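Local coordinates for lipolytic enzyme, g-d-s-l (Clostridium thermocellum, PDB 2W47), which carries a family 6 carbohydrate-binding module, a calcium-containing beta-sandwich domain with a glycan bound among its loops, at residues E43-A48 with N107-A112; Y54-R59 with A101-G106; Y34-G39 with A116-P121. All blocks are in the same frame, centred on the assembly; numbering follows the deposited sequence. Where two conformers were deposited one is given.

From the N terminus, the chain first reaches residues 34-39, which contact 3 later joins to 116-121, closing the widest of the three loops. Contact 1 (43-48 with 107-112) is nested inside it, and contact 2 (54-59 with 101-106) is nested inside contact 1, so none crosses another. Contacts 1 and 2 belong to the two facing sheets of the sandwich, their centres about 8 Å apart; the chain turns from strand 95-103 into strand 106-114 between them, and the backbones of Ala48 and Gly106 meet there. The centre of contact 3, among the loops that hold calcium and glycan, is about 21 Å from that of contact 1, yet Tyr34 OH bonds to Ala112 O.

Contact 1 (E43-A48 with N107-A112); sequences EWNVNA and NNVIRA
Glu43 and Arg111 form a non-hydrogen-bonded pair of two antiparallel strands, and their side chains supply the salt bridge. Arg111 presents NE and NH2 side-on, both to Glu43 OE1, at 2.8 Å from NE and 2.9 Å from NH2. The oxygen lies almost in the guanidinium plane, while the two nitrogens approach it from the same face of the carboxylate, 28° out of that plane, NE on the anti side and NH2 on the syn side. Arg111 also makes a cation-pi contact with Tyr41. With Glu43 CG trans to the backbone N (chi1 -179°), the carboxylate lies against Val109, whose CG1 is 3.3 Å from Glu43 CD.

Four residues pair their main chains across the strands. Trp44 N gives to Ile110 O and Ile110 N to Trp44 O; two residues along, Val46 N gives to Asn108 O at 2.8 Å and Asn108 N to Val46 O. Between these pairs the backbone bonds outward, Glu43 to Ile13 on one side, Val109 and Arg111 to Asn75 and Thr73 on the other; Ala48 bonds to Gly106. Beside Glu43, Asn107 ND2 donates to Asn45 OD1 at 3.1 Å, from above the Asn45 carbonyl plane, the two amides turned 58° apart.

On the reverse face, Val46 CG2 packs 3.8 Å from Ile110 CD1. Trp44 bonds through NE1 to Gln8 O, its indole touching Phe58 and Leu126 of the opposing sheet. Asn108, also on this inner face, has its amide bonded: OD1 accepts from Asn104 N and ND2 gives a weak bond to Val46 O (3.4 Å). A largely polar outer face, with Val109 among it, and a mostly apolar inner one are typical of one sheet of a beta-sandwich such as the family 6 carbohydrate-binding module.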
ATOM      1  N   GLU A  43       6.955   3.332  -0.930  1.00  8.00           N
ATOM      2  CA  GLU A  43       6.678   4.184  -2.072  1.00  8.30           C
ATOM      3  C   GLU A  43       6.908   3.417  -3.353  1.00  8.60           C
ATOM      4  O   GLU A  43       7.928   2.750  -3.506  1.00  9.25           O
ATOM      5  CB  GLU A  43       7.591   5.402  -2.020  1.00  8.74           C
ATOM      6  CG  GLU A  43       7.397   6.383  -3.141  1.00  9.57           C
ATOM      7  CD  GLU A  43       8.216   7.620  -2.917  1.00 10.41           C
ATOM      8  OE1 GLU A  43       7.793   8.474  -2.109  1.00  9.47           O
ATOM      9  OE2 GLU A  43       9.288   7.756  -3.559  1.00 12.37           O
ATOM     10  N   TRP A  44       5.962   3.524  -4.277  1.00  8.65           N
ATOM     11  CA  TRP A  44       6.132   2.941  -5.592  1.00  8.60           C
ATOM     12  C   TRP A  44       6.010   3.993  -6.673  1.00  8.81           C
ATOM     13  O   TRP A  44       5.248   4.959  -6.545  1.00  8.98           O
ATOM     14  CB  TRP A  44       5.065   1.885  -5.857  1.00  8.71           C
ATOM     15  CG  TRP A  44       5.278   0.548  -5.234  1.00  8.94           C
ATOM     16  CD1 TRP A  44       6.082  -0.459  -5.691  1.00  9.73           C
ATOM     17  CD2 TRP A  44       4.607   0.034  -4.082  1.00  8.42           C
ATOM     18  NE1 TRP A  44       5.966  -1.560  -4.879  1.00  9.65           N
ATOM     19  CE2 TRP A  44       5.066  -1.285  -3.885  1.00  8.79           C
ATOM     20  CE3 TRP A  44       3.665   0.566  -3.190  1.00  9.51           C
ATOM     21  CZ2 TRP A  44       4.616  -2.082  -2.844  1.00  9.63           C
ATOM     22  CZ3 TRP A  44       3.221  -0.230  -2.151  1.00  9.19           C
ATOM     23  CH2 TRP A  44       3.700  -1.539  -1.987  1.00  8.86           C
ATOM     24  N   ASN A  45       6.767   3.781  -7.747  1.00  9.20           N
ATOM     25  CA  ASN A  45       6.605   4.533  -8.977  1.00 10.09           C
ATOM     26  C   ASN A  45       5.622   3.798  -9.875  1.00 10.24           C
ATOM     27  O   ASN A  45       5.934   2.758 -10.453  1.00 11.16           O
ATOM     28  CB  ASN A  45       7.963   4.714  -9.656  1.00 10.26           C
ATOM     29  CG  ASN A  45       8.839   5.698  -8.929  1.00 11.78           C
ATOM     30  OD1 ASN A  45       8.412   6.803  -8.603  1.00 11.74           O
ATOM     31  ND2 ASN A  45      10.089   5.305  -8.682  1.00 15.45           N
ATOM     32  N   VAL A  46       4.410   4.337  -9.948  1.00  9.66           N
ATOM     33  CA  VAL A  46       3.292   3.664 -10.599  1.00 10.16           C
ATOM     34  C   VAL A  46       2.990   4.315 -11.939  1.00 10.47           C
ATOM     35  O   VAL A  46       2.809   5.527 -12.023  1.00 10.55           O
ATOM     36  CB  VAL A  46       2.047   3.682  -9.675  1.00  9.76           C
ATOM     37  CG1 VAL A  46       0.797   3.145 -10.389  1.00  9.87           C
ATOM     38  CG2 VAL A  46       2.316   2.845  -8.440  1.00  9.95           C
ATOM     39  N   ASN A  47       2.965   3.482 -12.977  1.00 11.33           N
ATOM     40  CA  ASN A  47       2.633   3.942 -14.317  1.00 12.42           C
ATOM     41  C   ASN A  47       1.127   4.026 -14.523  1.00 12.86           C
ATOM     42  O   ASN A  47       0.390   3.126 -14.126  1.00 13.64           O
ATOM     43  CB  ASN A  47       3.241   2.992 -15.352  1.00 12.95           C
ATOM     44  CG  ASN A  47       2.834   3.335 -16.775  1.00 14.18           C
ATOM     45  OD1 ASN A  47       2.096   2.593 -17.420  1.00 17.63           O
ATOM     46  ND2 ASN A  47       3.309   4.464 -17.260  1.00 13.57           N
ATOM     47  N   ALA A  48       0.685   5.112 -15.143  1.00 13.10           N
ATOM     48  CA  ALA A  48      -0.693   5.217 -15.619  1.00 13.69           C
ATOM     49  C   ALA A  48      -0.638   5.388 -17.137  1.00 14.67           C
ATOM     50  O   ALA A  48      -0.108   6.391 -17.623  1.00 14.68           O
ATOM     51  CB  ALA A  48      -1.410   6.391 -14.958  1.00 14.07           C
ATOM     52  N   ASN A 107       4.379   8.483 -14.880  1.00 12.21           N
ATOM     53  CA  ASN A 107       4.685   8.066 -13.526  1.00 11.73           C
ATOM     54  C   ASN A 107       3.923   8.846 -12.477  1.00 11.48           C
ATOM     55  O   ASN A 107       3.674  10.046 -12.617  1.00 12.32           O
ATOM     56  CB  ASN A 107       6.173   8.188 -13.227  1.00 11.92           C
ATOM     57  CG  ASN A 107       6.548   7.451 -11.975  1.00 11.22           C
ATOM     58  OD1 ASN A 107       6.369   6.243 -11.892  1.00 11.93           O
ATOM     59  ND2 ASN A 107       7.055   8.178 -10.979  1.00 11.46           N
ATOM     60  N   ASN A 108       3.563   8.123 -11.421  1.00 10.66           N
ATOM     61  CA  ASN A 108       2.925   8.677 -10.246  1.00 10.26           C
ATOM     62  C   ASN A 108       3.626   8.113  -9.026  1.00  9.79           C
ATOM     63  O   ASN A 108       3.824   6.908  -8.921  1.00  9.96           O
ATOM     64  CB  ASN A 108       1.441   8.316 -10.214  1.00 10.05           C
ATOM     65  CG  ASN A 108       0.686   8.886 -11.393  1.00 10.71           C
ATOM     66  OD1 ASN A 108       0.073   9.945 -11.286  1.00 12.14           O
ATOM     67  ND2 ASN A 108       0.746   8.193 -12.528  1.00 11.89           N
ATOM     68  N   VAL A 109       4.022   8.996  -8.127  1.00  9.47           N
ATOM     69  CA  VAL A 109       4.748   8.584  -6.933  1.00  9.08           C
ATOM     70  C   VAL A 109       3.729   8.312  -5.825  1.00  8.53           C
ATOM     71  O   VAL A 109       3.097   9.239  -5.330  1.00  8.73           O
ATOM     72  CB  VAL A 109       5.760   9.670  -6.499  1.00  9.06           C
ATOM     73  CG1 VAL A 109       6.586   9.178  -5.335  1.00  9.82           C
ATOM     74  CG2 VAL A 109       6.682  10.077  -7.665  1.00  9.76           C
ATOM     75  N   ILE A 110       3.553   7.042  -5.470  1.00  8.18           N
ATOM     76  CA  ILE A 110       2.523   6.661  -4.509  1.00  9.32           C
ATOM     77  C   ILE A 110       3.164   6.185  -3.208  1.00  8.07           C
ATOM     78  O   ILE A 110       3.932   5.230  -3.215  1.00  8.44           O
ATOM     79  CB  ILE A 110       1.579   5.594  -5.105  1.00  9.13           C
ATOM     80  CG1 ILE A 110       0.980   6.111  -6.436  1.00 11.15           C
ATOM     81  CG2 ILE A 110       0.489   5.208  -4.082  1.00 10.49           C
ATOM     82  CD1 ILE A 110      -0.201   5.336  -7.003  1.00 11.94           C
ATOM     83  N   ARG A 111       2.874   6.890  -2.114  1.00  7.49           N
ATOM     84  CA  ARG A 111       3.474   6.593  -0.820  1.00  7.24           C
ATOM     85  C   ARG A 111       2.415   6.323   0.245  1.00  7.21           C
ATOM     86  O   ARG A 111       1.393   7.020   0.323  1.00  7.37           O
ATOM     87  CB  ARG A 111       4.404   7.736  -0.370  1.00  7.45           C
ATOM     88  CG  ARG A 111       5.143   7.450   0.943  1.00  6.90           C
ATOM     89  CD  ARG A 111       5.913   8.652   1.433  1.00  7.67           C
ATOM     90  NE  ARG A 111       7.004   9.002   0.532  1.00  8.16           N
ATOM     91  CZ  ARG A 111       7.950   9.883   0.833  1.00  9.17           C
ATOM     92  NH1 ARG A 111       7.942  10.493   2.016  1.00  9.65           N
ATOM     93  NH2 ARG A 111       8.910  10.136  -0.051  1.00 10.80           N
ATOM     94  N   ALA A 112       2.689   5.311   1.066  1.00  6.83           N
ATOM     95  CA  ALA A 112       1.864   4.979   2.232  1.00  6.65           C
ATOM     96  C   ALA A 112       2.730   5.112   3.478  1.00  6.43           C
ATOM     97  O   ALA A 112       3.673   4.344   3.659  1.00  6.45           O
ATOM     98  CB  ALA A 112       1.308   3.574   2.098  1.00  7.22           C
TER

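Contact 2 (Y54-R59 with A101-G106); sequences YALIFR and ANLNQG
Tyr54 and Ala101 hold the two strands together through a pair of reciprocal backbone hydrogen bonds, Tyr54 N to Ala101 O and Ala101 N to Tyr54 O, each 2.9 Å long. They make a single antiparallel hydrogen-bonded pair here. The pairing runs on through Leu56 with Ile99 and Phe58 with Ala97; past Ala101 the other chain turns away, the short segments lying at 116° to each other.

The rest is apolar packing on the buried face. Leu103 crosses the Tyr54 side chain at about a right angle. Its CG lies beside its own backbone N (chi1 -58°), which turns CD1 to the root of the ring, 3.7 Å from Tyr54 CG, while Leu103 CB lies 3.8 Å from Tyr54 CD2. Leu56 reaches across with its own CD1 to Ala101 CB, at 3.8 Å. Its other branch, CD2, stands 4.4 Å from Leu103 CD1, a looser touch.

Of the polar groups beside this cluster, Tyr54 OH is bonded to Ser50 O, which satisfies the hydroxyl of the buried ring. Farther along, Gln105 N is taken by Ser51 OG as the chain leaves its strand.

Leu56 and Leu103 both also touch Ile110 of the facing sheet, and Tyr54 touches Ala48. Aliphatic and aromatic groups from an edge strand and its neighbour, closed over by a second sheet, make the hydrophobic core typical of a beta-sandwich.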
ATOM      1  N   TYR A  54      -7.917   5.361 -10.934  1.00 11.84           N
ATOM      2  CA  TYR A  54      -7.350   4.026 -10.767  1.00 11.38           C
ATOM      3  C   TYR A  54      -7.633   3.523  -9.375  1.00 10.93           C
ATOM      4  O   TYR A  54      -7.586   4.287  -8.413  1.00 11.32           O
ATOM      5  CB  TYR A  54      -5.833   4.037 -10.992  1.00 11.93           C
ATOM      6  CG  TYR A  54      -5.452   4.236 -12.438  1.00 11.69           C
ATOM      7  CD1 TYR A  54      -5.071   3.160 -13.226  1.00 11.56           C
ATOM      8  CD2 TYR A  54      -5.482   5.502 -13.013  1.00 11.83           C
ATOM      9  CE1 TYR A  54      -4.736   3.339 -14.570  1.00 12.81           C
ATOM     10  CE2 TYR A  54      -5.143   5.691 -14.348  1.00 12.79           C
ATOM     11  CZ  TYR A  54      -4.772   4.605 -15.117  1.00 13.17           C
ATOM     12  OH  TYR A  54      -4.435   4.787 -16.450  1.00 13.96           O
ATOM     13  N   ALA A  55      -7.908   2.230  -9.276  1.00 10.23           N
ATOM     14  CA  ALA A  55      -7.940   1.558  -7.985  1.00 10.34           C
ATOM     15  C   ALA A  55      -6.509   1.260  -7.551  1.00  9.95           C
ATOM     16  O   ALA A  55      -5.695   0.788  -8.351  1.00 10.15           O
ATOM     17  CB  ALA A  55      -8.750   0.284  -8.069  1.00 10.92           C
ATOM     18  N   LEU A  56      -6.228   1.578  -6.291  1.00  9.64           N
ATOM     19  CA  LEU A  56      -4.959   1.274  -5.641  1.00  9.72           C
ATOM     20  C   LEU A  56      -5.306   0.355  -4.486  1.00  9.54           C
ATOM     21  O   LEU A  56      -5.910   0.789  -3.507  1.00  9.33           O
ATOM     22  CB  LEU A  56      -4.310   2.559  -5.108  1.00  9.93           C
ATOM     23  CG  LEU A  56      -4.222   3.755  -6.063  1.00 11.03           C
ATOM     24  CD1 LEU A  56      -3.608   4.964  -5.363  1.00 12.52           C
ATOM     25  CD2 LEU A  56      -3.428   3.379  -7.298  1.00 12.75           C
ATOM     26  N   ILE A  57      -4.953  -0.916  -4.625  1.00  9.73           N
ATOM     27  CA  ILE A  57      -5.297  -1.922  -3.630  1.00 10.42           C
ATOM     28  C   ILE A  57      -4.032  -2.473  -2.982  1.00  9.67           C
ATOM     29  O   ILE A  57      -3.156  -3.010  -3.660  1.00  9.84           O
ATOM     30  CB  ILE A  57      -6.126  -3.076  -4.240  1.00 10.73           C
ATOM     31  CG1 ILE A  57      -7.452  -2.547  -4.810  1.00 12.34           C
ATOM     32  CG2 ILE A  57      -6.374  -4.162  -3.200  1.00 12.86           C
ATOM     33  CD1 ILE A  57      -8.375  -3.637  -5.381  1.00 12.78           C
ATOM     34  N   PHE A  58      -3.942  -2.334  -1.664  1.00  9.03           N
ATOM     35  CA  PHE A  58      -2.841  -2.915  -0.899  1.00  8.42           C
ATOM     36  C   PHE A  58      -3.283  -4.269  -0.379  1.00  8.65           C
ATOM     37  O   PHE A  58      -4.336  -4.381   0.250  1.00  9.58           O
ATOM     38  CB  PHE A  58      -2.491  -2.026   0.297  1.00  9.13           C
ATOM     39  CG  PHE A  58      -2.052  -0.641  -0.076  1.00  9.00           C
ATOM     40  CD1 PHE A  58      -0.705  -0.352  -0.284  1.00 12.07           C
ATOM     41  CD2 PHE A  58      -2.983   0.388  -0.202  1.00 10.38           C
ATOM     42  CE1 PHE A  58      -0.296   0.940  -0.619  1.00 12.30           C
ATOM     43  CE2 PHE A  58      -2.585   1.677  -0.536  1.00 11.31           C
ATOM     44  CZ  PHE A  58      -1.239   1.961  -0.742  1.00 10.91           C
ATOM     45  N   ARG A  59      -2.499  -5.305  -0.644  1.00  8.17           N
ATOM     46  CA  ARG A  59      -2.706  -6.578   0.024  1.00  8.10           C
ATOM     47  C   ARG A  59      -1.848  -6.550   1.278  1.00  7.75           C
ATOM     48  O   ARG A  59      -0.650  -6.324   1.200  1.00  8.28           O
ATOM     49  CB  ARG A  59      -2.341  -7.745  -0.888  1.00  7.83           C
ATOM     50  CG  ARG A  59      -2.616  -9.113  -0.272  1.00  8.43           C
ATOM     51  CD  ARG A  59      -2.514 -10.233  -1.294  1.00  9.52           C
ATOM     52  NE  ARG A  59      -2.991 -11.513  -0.766  1.00 10.39           N
ATOM     53  CZ  ARG A  59      -2.214 -12.458  -0.239  1.00 10.91           C
ATOM     54  NH1 ARG A  59      -2.749 -13.592   0.205  1.00 13.00           N
ATOM     55  NH2 ARG A  59      -0.902 -12.280  -0.145  1.00 10.13           N
ATOM     56  N   ALA A 101      -8.026   6.702  -6.857  1.00 11.92           N
ATOM     57  CA  ALA A 101      -7.308   7.965  -6.952  1.00 12.37           C
ATOM     58  C   ALA A 101      -7.097   8.352  -8.395  1.00 12.71           C
ATOM     59  O   ALA A 101      -6.975   7.488  -9.265  1.00 12.43           O
ATOM     60  CB  ALA A 101      -5.958   7.850  -6.246  1.00 12.55           C
ATOM     61  N   ASN A 102      -7.051   9.658  -8.638  1.00 13.60           N
ATOM     62  CA  ASN A 102      -6.727  10.165  -9.958  0.50 14.16           C
ATOM     63  C   ASN A 102      -5.220  10.146 -10.164  1.00 14.19           C
ATOM     64  O   ASN A 102      -4.466  10.649  -9.325  1.00 15.06           O
ATOM     65  CB  ASN A 102      -7.283  11.576 -10.157  0.50 14.30           C
ATOM     66  CG  ASN A 102      -8.792  11.590 -10.345  0.50 15.05           C
ATOM     67  OD1 ASN A 102      -9.471  12.523  -9.916  0.50 17.16           O
ATOM     68  ND2 ASN A 102      -9.323  10.555 -10.989  0.50 15.05           N
ATOM     69  N   LEU A 103      -4.796   9.538 -11.266  1.00 14.24           N
ATOM     70  CA  LEU A 103      -3.383   9.468 -11.636  1.00 14.30           C
ATOM     71  C   LEU A 103      -3.161  10.209 -12.946  1.00 14.94           C
ATOM     72  O   LEU A 103      -4.078  10.319 -13.766  1.00 15.00           O
ATOM     73  CB  LEU A 103      -2.922   8.012 -11.791  1.00 14.27           C
ATOM     74  CG  LEU A 103      -3.072   7.060 -10.594  1.00 13.22           C
ATOM     75  CD1 LEU A 103      -2.429   5.722 -10.923  1.00 13.32           C
ATOM     76  CD2 LEU A 103      -2.486   7.652  -9.313  1.00 13.38           C
ATOM     77  N   ASN A 104      -1.943  10.713 -13.138  1.00 14.73           N
ATOM     78  CA  ASN A 104      -1.551  11.380 -14.383  1.00 15.49           C
ATOM     79  C   ASN A 104      -0.894  10.393 -15.330  1.00 15.44           C
ATOM     80  O   ASN A 104      -0.224   9.463 -14.889  1.00 15.05           O
ATOM     81  CB  ASN A 104      -0.557  12.508 -14.093  1.00 15.69           C
ATOM     82  CG  ASN A 104      -1.041  13.468 -13.028  1.00 17.48           C
ATOM     83  OD1 ASN A 104      -2.091  14.095 -13.164  1.00 19.76           O
ATOM     84  ND2 ASN A 104      -0.258  13.609 -11.965  1.00 20.49           N
ATOM     85  N   GLN A 105      -1.056  10.597 -16.637  1.00 15.51           N
ATOM     86  CA  GLN A 105      -0.350   9.766 -17.608  1.00 16.04           C
ATOM     87  C   GLN A 105       1.144   9.779 -17.300  1.00 15.08           C
ATOM     88  O   GLN A 105       1.731  10.843 -17.074  1.00 15.60           O
ATOM     89  CB  GLN A 105      -0.602  10.242 -19.047  1.00 16.32           C
ATOM     90  CG  GLN A 105      -0.032   9.294 -20.101  1.00 18.09           C
ATOM     91  CD  GLN A 105      -0.400   9.678 -21.524  1.00 18.62           C
ATOM     92  OE1 GLN A 105      -1.139   8.958 -22.196  1.00 24.57           O
ATOM     93  NE2 GLN A 105       0.122  10.804 -21.990  1.00 22.47           N
ATOM     94  N   GLY A 106       1.742   8.594 -17.289  1.00 14.31           N
ATOM     95  CA  GLY A 106       3.147   8.452 -16.950  1.00 13.45           C
ATOM     96  C   GLY A 106       3.305   8.022 -15.508  1.00 13.11           C
ATOM     97  O   GLY A 106       2.477   7.287 -14.973  1.00 12.66           O
TER

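Contact 3 (Y34-G39 with A116-P121); sequences YHNEVG and ASDGGP. With CA (calcium ion), chain C; AQA (4-deoxy-beta-L-threo-hex-4-enopyranuronic acid), chain B.
Asn36 lies against Asp118 and Glu37 against Ser117, with 4.3 Å between the CA atoms of the first pair; beyond Tyr34, the end of strand 31-34, both segments are loop, with no strand pairing between them. Residues 116-119 make a type I turn, closed by Gly119 N to Ala116 O, and Asn36 is the centre of an inverse gamma turn with a weak bond from Glu37 N to His35 O. Gly119, the last residue of the type I turn, has positive phi (80°), and its CA makes CA-H...O contacts with two carbonyls of the other loop, His35 O and Glu37 O.

Next to it, Gly120 CA sits over one face of the Tyr34 ring, 3.8 Å from the centroid and offset toward the rim, a CH-pi contact. The hydroxyl of that ring is bonded to Ala112 O.

These loops form part of the glycan pocket of the family 6 module. Calcium is bound by Tyr34 O at 2.3 Å, Asn36 OD1 at 2.6 Å, Asn33, O6B of 4-deoxy-beta-L-threo-hex-4-enopyranuronic acid and three waters. Two of those waters tie in the second loop: one takes the N-H of Tyr34 and donates to Gly120 O, the other donates to Asp118 O and Gly120 O.

Asn36 CG stands beside its backbone N (chi1 -70°), placing the amide between calcium, sugar acid and Asp118. While OD1 holds the metal, ND2 donates to the sugar's O6A (3.0 Å, nearly straight at 170°) and to Asp118 OD1 (2.8 Å). That second bond is bent: the nitrogen stands above the carboxylate plane, which is almost perpendicular to the amide. Asp118 OD2 forms a salt bridge with Arg68, which also bonds to Gly120 O and to the same sugar. At the exposed end of the contact, Val38 CG2 lies 3.7 Å from Ser117 OG.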
ATOM      1  N   TYR A  34       6.961  -2.805   8.303  1.00  7.46           N
ATOM      2  CA  TYR A  34       7.316  -1.477   8.788  1.00  7.61           C
ATOM      3  C   TYR A  34       8.010  -1.575  10.138  1.00  8.10           C
ATOM      4  O   TYR A  34       7.662  -2.427  10.951  1.00  8.00           O
ATOM      5  CB  TYR A  34       6.045  -0.650   8.986  1.00  7.23           C
ATOM      6  CG  TYR A  34       5.411  -0.077   7.735  1.00  6.25           C
ATOM      7  CD1 TYR A  34       4.705  -0.881   6.846  1.00  6.74           C
ATOM      8  CD2 TYR A  34       5.456   1.291   7.482  1.00  6.22           C
ATOM      9  CE1 TYR A  34       4.091  -0.351   5.721  1.00  6.64           C
ATOM     10  CE2 TYR A  34       4.843   1.840   6.357  1.00  6.81           C
ATOM     11  CZ  TYR A  34       4.171   1.008   5.477  1.00  6.19           C
ATOM     12  OH  TYR A  34       3.554   1.510   4.351  1.00  6.55           O
ATOM     13  N   HIS A  35       8.972  -0.694  10.408  1.00  8.85           N
ATOM     14  CA  HIS A  35       9.426  -0.518  11.788  1.00  9.21           C
ATOM     15  C   HIS A  35       8.223  -0.147  12.644  1.00  9.62           C
ATOM     16  O   HIS A  35       7.316   0.555  12.183  1.00  9.71           O
ATOM     17  CB  HIS A  35      10.449   0.610  11.892  1.00  9.79           C
ATOM     18  CG  HIS A  35      11.792   0.287  11.316  1.00 10.45           C
ATOM     19  ND1 HIS A  35      12.073  -0.896  10.665  1.00 12.19           N
ATOM     20  CD2 HIS A  35      12.931   1.020  11.276  1.00 11.56           C
ATOM     21  CE1 HIS A  35      13.334  -0.885  10.265  1.00 12.56           C
ATOM     22  NE2 HIS A  35      13.871   0.271  10.615  1.00 12.84           N
ATOM     23  N   ASN A  36       8.218  -0.611  13.888  1.00  9.44           N
ATOM     24  CA  ASN A  36       7.125  -0.276  14.783  1.00 10.78           C
ATOM     25  C   ASN A  36       7.335   1.093  15.412  1.00 10.61           C
ATOM     26  O   ASN A  36       7.753   1.246  16.570  1.00 11.12           O
ATOM     27  CB  ASN A  36       6.864  -1.416  15.770  1.00 11.27           C
ATOM     28  CG  ASN A  36       6.266  -2.646  15.076  1.00 14.66           C
ATOM     29  OD1 ASN A  36       6.625  -2.972  13.935  1.00 17.98           O
ATOM     30  ND2 ASN A  36       5.344  -3.312  15.743  1.00 18.07           N
ATOM     31  N   GLU A  37       7.085   2.096  14.582  1.00 10.11           N
ATOM     32  CA  GLU A  37       7.264   3.498  14.929  1.00 11.01           C
ATOM     33  C   GLU A  37       6.479   4.370  13.960  1.00 10.12           C
ATOM     34  O   GLU A  37       6.059   3.913  12.890  1.00 10.08           O
ATOM     35  CB  GLU A  37       8.752   3.872  14.912  1.00 11.29           C
ATOM     36  CG  GLU A  37       9.404   3.823  13.530  1.00 13.40           C
ATOM     37  CD  GLU A  37      10.897   4.077  13.572  1.00 14.15           C
ATOM     38  OE1 GLU A  37      11.623   3.298  14.224  1.00 19.18           O
ATOM     39  OE2 GLU A  37      11.340   5.055  12.940  1.00 20.90           O
ATOM     40  N   VAL A  38       6.272   5.628  14.336  1.00  9.51           N
ATOM     41  CA  VAL A  38       5.643   6.592  13.447  1.00  9.49           C
ATOM     42  C   VAL A  38       6.544   6.857  12.240  1.00  9.06           C
ATOM     43  O   VAL A  38       7.770   6.956  12.377  1.00  9.62           O
ATOM     44  CB  VAL A  38       5.363   7.939  14.184  1.00  9.33           C
ATOM     45  CG1 VAL A  38       4.865   9.024  13.226  1.00  9.66           C
ATOM     46  CG2 VAL A  38       4.364   7.738  15.310  1.00 11.63           C
ATOM     47  N   GLY A  39       5.948   6.950  11.052  1.00  8.81           N
ATOM     48  CA  GLY A  39       6.641   7.580   9.930  1.00  8.76           C
ATOM     49  C   GLY A  39       7.357   6.711   8.920  1.00  8.66           C
ATOM     50  O   GLY A  39       7.861   7.235   7.930  1.00  8.94           O
ATOM     51  N   ALA A 116       0.668   5.880  13.172  1.00  8.12           N
ATOM     52  CA  ALA A 116       0.696   5.591  14.607  1.00  8.10           C
ATOM     53  C   ALA A 116       1.951   4.834  15.013  1.00  8.30           C
ATOM     54  O   ALA A 116       2.717   4.383  14.160  1.00  8.20           O
ATOM     55  CB  ALA A 116      -0.587   4.859  15.033  1.00  8.72           C
ATOM     56  N   SER A 117       2.145   4.691  16.320  1.00  7.95           N
ATOM     57  CA  SER A 117       3.433   4.277  16.868  1.00  8.03           C
ATOM     58  C   SER A 117       3.760   2.801  16.703  1.00  8.75           C
ATOM     59  O   SER A 117       4.905   2.399  16.920  1.00  9.69           O
ATOM     60  CB  SER A 117       3.531   4.676  18.345  1.00  8.07           C
ATOM     61  OG  SER A 117       3.368   6.072  18.478  1.00  8.12           O
ATOM     62  N   ASP A 118       2.776   1.989  16.330  1.00  8.75           N
ATOM     63  CA  ASP A 118       3.055   0.583  16.053  1.00  9.61           C
ATOM     64  C   ASP A 118       3.390   0.369  14.576  1.00  9.21           C
ATOM     65  O   ASP A 118       3.596  -0.764  14.150  1.00 10.11           O
ATOM     66  CB  ASP A 118       1.883  -0.310  16.475  1.00 10.15           C
ATOM     67  CG  ASP A 118       2.326  -1.682  16.967  1.00 13.54           C
ATOM     68  OD1 ASP A 118       3.515  -1.863  17.319  1.00 16.53           O
ATOM     69  OD2 ASP A 118       1.464  -2.580  17.006  1.00 15.49           O
ATOM     70  N   GLY A 119       3.478   1.455  13.811  1.00  8.95           N
ATOM     71  CA  GLY A 119       3.851   1.386  12.396  1.00  8.80           C
ATOM     72  C   GLY A 119       2.722   0.978  11.474  1.00  8.98           C
ATOM     73  O   GLY A 119       1.544   1.007  11.854  1.00 10.12           O
ATOM     74  N   GLY A 120       3.085   0.618  10.245  1.00  7.93           N
ATOM     75  CA  GLY A 120       2.101   0.230   9.246  1.00  7.50           C
ATOM     76  C   GLY A 120       1.842  -1.262   9.277  1.00  7.12           C
ATOM     77  O   GLY A 120       2.572  -2.005   9.945  1.00  7.32           O
ATOM     78  N   PRO A 121       0.820  -1.716   8.536  1.00  6.87           N
ATOM     79  CA  PRO A 121       0.575  -3.145   8.399  1.00  6.95           C
ATOM     80  C   PRO A 121       1.714  -3.768   7.596  1.00  6.81           C
ATOM     81  O   PRO A 121       2.487  -3.054   6.942  1.00  7.27           O
ATOM     82  CB  PRO A 121      -0.710  -3.195   7.565  1.00  7.28           C
ATOM     83  CG  PRO A 121      -0.648  -1.959   6.728  1.00  7.47           C
ATOM     84  CD  PRO A 121      -0.092  -0.927   7.684  1.00  7.41           C
TER
HETATM   85 CA    CA C1137       5.972  -3.905  11.628  1.00 13.23          CA
HETATM   86  O6A AQA B   2       4.048  -5.860  14.812  1.00 15.19           O
HETATM   87  C6  AQA B   2       4.487  -6.157  13.666  1.00 16.56           C
HETATM   88  O6B AQA B   2       4.605  -5.304  12.748  1.00 16.51           O
HETATM   89  C5  AQA B   2       4.832  -7.421  13.416  1.00 16.81           C
HETATM   90  O5  AQA B   2       4.647  -8.375  14.501  1.00 18.59           O
HETATM   91  C4  AQA B   2       5.300  -7.797  12.203  1.00 17.67           C
HETATM   92  C3  AQA B   2       5.897  -9.176  12.009  1.00 18.65           C
HETATM   93  O3  AQA B   2       5.837  -9.590  10.637  1.00 17.80           O
HETATM   94  C2  AQA B   2       5.114 -10.148  12.883  1.00 19.05           C
HETATM   95  O2  AQA B   2       5.636 -11.473  12.772  1.00 18.01           O
HETATM   96  C1  AQA B   2       5.176  -9.697  14.338  1.00 19.93           C
HETATM   97  O   HOH W   1       4.566  -3.838   9.483  1.00  8.79           O
HETATM   98  O   HOH W   2       6.524   1.731  18.663  1.00 13.27           O
HETATM   99  O   HOH W   3       4.694  -1.990  11.924  1.00  9.87           O
HETATM  100  O   HOH W   4       7.401  -5.009  13.148  1.00 21.64           O